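Local atomic coordinates of PaxB (Photorhabdus luminescens, PDB entry 6EK4), a protein that probably acts as the B component of a two-component alpha-helical pore-forming toxin, related to YaxAB, that inserts into target membranes. Residues Gln169-Lys172 with Asn173-Lys176; Glu259-Asn262 with Gln263-Asp267. All coordinates share one frame; numbering follows the deposited sequence.

Contact 1: residues Gln169-Lys172 with Asn173-Lys176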
loop_
_atom_site.group_PDB
_atom_site.type_symbol
_atom_site.label_atom_id
_atom_site.label_comp_id
_atom_site.label_asym_id
_atom_site.label_seq_id
_atom_site.Cartn_x
_atom_site.Cartn_y
_atom_site.Cartn_z
ATOM N N GLN A 169 -2.360 -30.948 -5.407
ATOM C CA GLN A 169 -2.367 -32.369 -5.264
ATOM C C GLN A 169 -3.751 -32.881 -5.551
ATOM O O GLN A 169 -3.924 -33.835 -6.272
ATOM C CB GLN A 169 -1.945 -32.767 -3.876
ATOM C CG GLN A 169 -1.151 -34.043 -3.854
ATOM C CD GLN A 169 -1.275 -34.718 -2.531
ATOM O OE1 GLN A 169 -1.489 -34.063 -1.514
ATOM N NE2 GLN A 169 -1.164 -36.032 -2.527
ATOM N N GLN A 170 -4.750 -32.232 -4.992
ATOM C CA GLN A 170 -6.128 -32.681 -5.210
ATOM C C GLN A 170 -6.471 -32.737 -6.699
ATOM O O GLN A 170 -7.081 -33.702 -7.159
ATOM C CB GLN A 170 -7.120 -31.764 -4.484
ATOM C CG GLN A 170 -7.066 -31.847 -2.964
ATOM C CD GLN A 170 -7.858 -33.012 -2.399
ATOM O OE1 GLN A 170 -7.993 -34.059 -3.034
ATOM N NE2 GLN A 170 -8.379 -32.838 -1.188
ATOM N N GLU A 171 -6.086 -31.700 -7.442
ATOM C CA GLU A 171 -6.313 -31.649 -8.892
ATOM C C GLU A 171 -5.609 -32.790 -9.632
ATOM O O GLU A 171 -6.105 -33.269 -10.653
ATOM C CB GLU A 171 -5.843 -30.306 -9.468
ATOM C CG GLU A 171 -6.755 -29.126 -9.164
ATOM C CD GLU A 171 -7.878 -28.964 -10.175
ATOM O OE1 GLU A 171 -8.614 -29.945 -10.419
ATOM O OE2 GLU A 171 -8.033 -27.850 -10.719
ATOM N N LYS A 172 -4.458 -33.213 -9.116
ATOM C CA LYS A 172 -3.678 -34.283 -9.737
ATOM C C LYS A 172 -4.283 -35.656 -9.432
ATOM O O LYS A 172 -4.356 -36.516 -10.314
ATOM C CB LYS A 172 -2.219 -34.220 -9.274
ATOM C CG LYS A 172 -1.228 -34.817 -10.263
ATOM C CD LYS A 172 0.173 -34.258 -10.054
ATOM C CE LYS A 172 1.055 -34.475 -11.274
ATOM N NZ LYS A 172 2.299 -33.659 -11.202
ATOM N N ASN A 173 -4.712 -35.853 -8.187
ATOM C CA ASN A 173 -5.416 -37.077 -7.790
ATOM C C ASN A 173 -6.768 -37.220 -8.487
ATOM O O ASN A 173 -7.209 -38.336 -8.764
ATOM C CB ASN A 173 -5.617 -37.124 -6.272
ATOM C CG ASN A 173 -4.315 -37.295 -5.510
ATOM O OD1 ASN A 173 -3.240 -37.409 -6.101
ATOM N ND2 ASN A 173 -4.408 -37.312 -4.185
ATOM N N LYS A 174 -7.422 -36.092 -8.762
ATOM C CA LYS A 174 -8.685 -36.090 -9.497
ATOM C C LYS A 174 -8.448 -36.464 -10.958
ATOM O O LYS A 174 -9.194 -37.261 -11.527
ATOM C CB LYS A 174 -9.362 -34.718 -9.428
ATOM C CG LYS A 174 -10.854 -34.746 -9.729
ATOM C CD LYS A 174 -11.304 -33.564 -10.580
ATOM C CE LYS A 174 -11.022 -32.223 -9.920
ATOM N NZ LYS A 174 -11.485 -31.086 -10.764
ATOM N N ALA A 175 -7.405 -35.888 -11.555
ATOM C CA ALA A 175 -7.054 -36.157 -12.953
ATOM C C ALA A 175 -6.768 -37.637 -13.212
ATOM O O ALA A 175 -7.082 -38.150 -14.287
ATOM C CB ALA A 175 -5.862 -35.310 -13.372
ATOM N N LYS A 176 -6.174 -38.316 -12.232
ATOM C CA LYS A 176 -5.920 -39.754 -12.335
ATOM C C LYS A 176 -7.224 -40.548 -12.253
ATOM O O LYS A 176 -7.438 -41.486 -13.020
ATOM C CB LYS A 176 -4.965 -40.226 -11.233
ATOM C CG LYS A 176 -4.346 -41.592 -11.514
ATOM C CD LYS A 176 -4.453 -42.540 -10.329
ATOM C CE LYS A 176 -4.103 -43.966 -10.728
ATOM N NZ LYS A 176 -4.536 -44.958 -9.706
#
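Asn173 lies one helical turn beyond Gln169 and meets it through both backbone and side chain. Its N-H points almost straight at the carbonyl oxygen, with Asn173 N 2.9 Å from Gln169 O. With CG anti to the carbonyl carbon and beside the backbone N (chi1 -68°), the amide of Asn173 folds back along the helix, and its CG rests 3.6 Å from Gln169 O. The extended Gln169 chain brings its own amide across this group, so that Gln169 NE2 and Asn173 ND2 approach to 3.9 Å with their planes 78° apart. With both nearest atoms N-H donors, the two amides offer each other no acceptor there, and the approach, on an exposed face, is loose. Lys172 takes part through its backbone: its carbonyl accepts the longer bond from Lys176, with Lys172 O 3.2 Å from Lys176 N, while the extended side chain carries the ammonium away from the helix. Around the helix, Glu171 and Lys174 lie side by side and point the same way. The Glu171 chain bends at chi2 (-87°) and Lys174 bends at chi2 and chi3, which brings Lys174 NZ to 3.1 Å from Glu171 OE1. This salt bridge uses the syn side of the carboxylate, somewhat out of its plane. The same ammonium also donates to Asn265 on helix 247-321, while Gln170 packs on Ile264, Asp267 and Cys268 of that helix. The chemistry is thus split by face: neutral amides and an outstretched lysine on the exposed side, and an i to i+3 ion pair tied to the neighbouring helix. There Lys174 has two oxygen partners, one charged and one neutral, which should restrict where its ammonium can swing.

Contact 2: residues Glu259-Asn262 with Gln263-Asp267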
loop_
_atom_site.group_PDB
_atom_site.type_symbol
_atom_site.label_atom_id
_atom_site.label_comp_id
_atom_site.label_asym_id
_atom_site.label_seq_id
_atom_site.Cartn_x
_atom_site.Cartn_y
_atom_site.Cartn_z
ATOM N N GLU A 259 -18.013 -41.028 -6.703
ATOM C CA GLU A 259 -18.156 -40.544 -5.329
ATOM C C GLU A 259 -16.880 -39.864 -4.832
ATOM O O GLU A 259 -16.949 -38.874 -4.100
ATOM C CB GLU A 259 -18.530 -41.698 -4.392
ATOM C CG GLU A 259 -18.732 -41.289 -2.937
ATOM C CD GLU A 259 -19.169 -42.440 -2.047
ATOM O OE1 GLU A 259 -18.921 -42.366 -0.825
ATOM O OE2 GLU A 259 -19.760 -43.417 -2.559
ATOM N N ARG A 260 -15.724 -40.396 -5.226
ATOM C CA ARG A 260 -14.437 -39.856 -4.786
ATOM C C ARG A 260 -14.071 -38.596 -5.572
ATOM O O ARG A 260 -13.522 -37.650 -5.005
ATOM C CB ARG A 260 -13.329 -40.910 -4.909
ATOM C CG ARG A 260 -12.342 -40.895 -3.749
ATOM C CD ARG A 260 -11.256 -41.955 -3.888
ATOM N NE ARG A 260 -11.791 -43.311 -4.036
ATOM C CZ ARG A 260 -11.044 -44.406 -4.174
ATOM N NH1 ARG A 260 -9.715 -44.331 -4.173
ATOM N NH2 ARG A 260 -11.631 -45.592 -4.309
ATOM N N ILE A 261 -14.376 -38.585 -6.869
ATOM C CA ILE A 261 -14.151 -37.404 -7.714
ATOM C C ILE A 261 -15.042 -36.245 -7.267
ATOM O O ILE A 261 -14.585 -35.103 -7.182
ATOM C CB ILE A 261 -14.393 -37.713 -9.211
ATOM C CG1 ILE A 261 -13.290 -38.634 -9.740
ATOM C CG2 ILE A 261 -14.427 -36.431 -10.038
ATOM C CD1 ILE A 261 -13.566 -39.208 -11.113
ATOM N N ASN A 262 -16.308 -36.545 -6.989
ATOM C CA ASN A 262 -17.242 -35.553 -6.458
ATOM C C ASN A 262 -16.776 -34.998 -5.113
ATOM O O ASN A 262 -16.914 -33.804 -4.851
ATOM C CB ASN A 262 -18.643 -36.156 -6.317
ATOM C CG ASN A 262 -19.648 -35.176 -5.735
ATOM O OD1 ASN A 262 -19.765 -34.040 -6.198
ATOM N ND2 ASN A 262 -20.377 -35.612 -4.712
ATOM N N GLN A 263 -16.223 -35.869 -4.273
ATOM C CA GLN A 263 -15.687 -35.460 -2.974
ATOM C C GLN A 263 -14.469 -34.545 -3.127
ATOM O O GLN A 263 -14.301 -33.602 -2.353
ATOM C CB GLN A 263 -15.325 -36.691 -2.133
ATOM C CG GLN A 263 -14.862 -36.384 -0.714
ATOM C CD GLN A 263 -15.896 -35.620 0.093
ATOM O OE1 GLN A 263 -16.991 -36.120 0.354
ATOM N NE2 GLN A 263 -15.549 -34.403 0.497
ATOM N N ILE A 264 -13.626 -34.824 -4.120
ATOM C CA ILE A 264 -12.450 -33.993 -4.394
ATOM C C ILE A 264 -12.861 -32.620 -4.939
ATOM O O ILE A 264 -12.258 -31.604 -4.584
ATOM C CB ILE A 264 -11.470 -34.699 -5.362
ATOM C CG1 ILE A 264 -10.805 -35.887 -4.660
ATOM C CG2 ILE A 264 -10.395 -33.738 -5.858
ATOM C CD1 ILE A 264 -10.160 -36.883 -5.601
ATOM N N ASN A 265 -13.881 -32.594 -5.795
ATOM C CA ASN A 265 -14.426 -31.330 -6.307
ATOM C C ASN A 265 -14.980 -30.450 -5.191
ATOM O O ASN A 265 -14.787 -29.234 -5.207
ATOM C CB ASN A 265 -15.515 -31.581 -7.358
ATOM C CG ASN A 265 -14.947 -31.944 -8.719
ATOM O OD1 ASN A 265 -13.991 -31.329 -9.190
ATOM N ND2 ASN A 265 -15.544 -32.939 -9.363
ATOM N N LYS A 266 -15.666 -31.067 -4.231
ATOM C CA LYS A 266 -16.176 -30.351 -3.061
ATOM C C LYS A 266 -15.036 -29.821 -2.191
ATOM O O LYS A 266 -15.087 -28.681 -1.725
ATOM C CB LYS A 266 -17.106 -31.244 -2.229
ATOM C CG LYS A 266 -18.465 -31.483 -2.869
ATOM C CD LYS A 266 -19.456 -32.123 -1.907
ATOM C CE LYS A 266 -19.122 -33.581 -1.637
ATOM N NZ LYS A 266 -20.185 -34.253 -0.840
ATOM N N ASP A 267 -14.011 -30.646 -1.980
ATOM C CA ASP A 267 -12.848 -30.250 -1.178
ATOM C C ASP A 267 -12.038 -29.135 -1.844
ATOM O O ASP A 267 -11.514 -28.254 -1.158
ATOM C CB ASP A 267 -11.942 -31.457 -0.894
ATOM C CG ASP A 267 -12.588 -32.475 0.040
ATOM O OD1 ASP A 267 -13.591 -32.140 0.706
ATOM O OD2 ASP A 267 -12.085 -33.617 0.110
HETATM O O HOH W 1 -18.380 -34.267 -9.283
#
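Asn265 N donates to Ile261 O at 3.0 Å, a fairly straight helical bond that joins two residues whose side chains run alongside each other. The Asn265 side chain has CG beside its own backbone N (chi1 -78°), which folds the amide back toward the preceding turn. There Asn265 ND2 comes 3.7 Å from the methyl CG2 of Ile261, a contact of amide nitrogen with hydrocarbon. The same ND2 donates a hydrogen bond to a water, 3.1 Å from Asn265 ND2 to its oxygen. That water in turn donates only a weak bond to Asn262 OD1, loosely linking the two asparagines. The other end of the amide, OD1, accepts from Lys174 on helix 149-193, so both ends of Asn265 are engaged and its flip state is supported. Asn262 is crossed by Lys266, whose CE lies 3.9 Å from Asn262 ND2, a touch made by the aliphatic part of the lysine. Beside Lys266, Gln263 bends at chi2 (58°) and leans its amide toward Asp267, one turn further on. Gln263 NE2 reaches Asp267 OD1 at 3.0 Å in a bent bond (134° at the hydrogen); the carboxylate oxygen lies in the plane of the amide, yet is itself met from above the carboxylate plane. Ile264, the buried residue of the group, lays its CG1 3.3 Å from Arg260 O. Ile261 and Ile264 both pack on Leu177 of helix 149-193. These apolar contacts, three residues apart, are flanked by the polar link from Asn265, while Asn262, Gln263 and Lys266 lie on the exposed side: the pattern of an amphipathic helix in an antiparallel helix pair, consistent with the elongated helical architecture of alpha-helical pore-forming toxins.

Reading from the N terminus, contact 1 falls within helix 149-193 and is complete at Lys176. The chain then runs through helices 196-199 and 217-237 before returning along helix 247-321, where contact 2 begins at Glu259. Each contact joins successive turns of one helix, so neither closes a loop, and they follow in series without nesting or crossing. The return makes the two helices antiparallel here and brings the contacts side by side, with centres about 10 Å apart, well away from the centre of the elongated chain. Contact 1 and contact 2 share one inter-helix hydrogen bond and a small packing patch, and together they join helix 149-193 to helix 247-321.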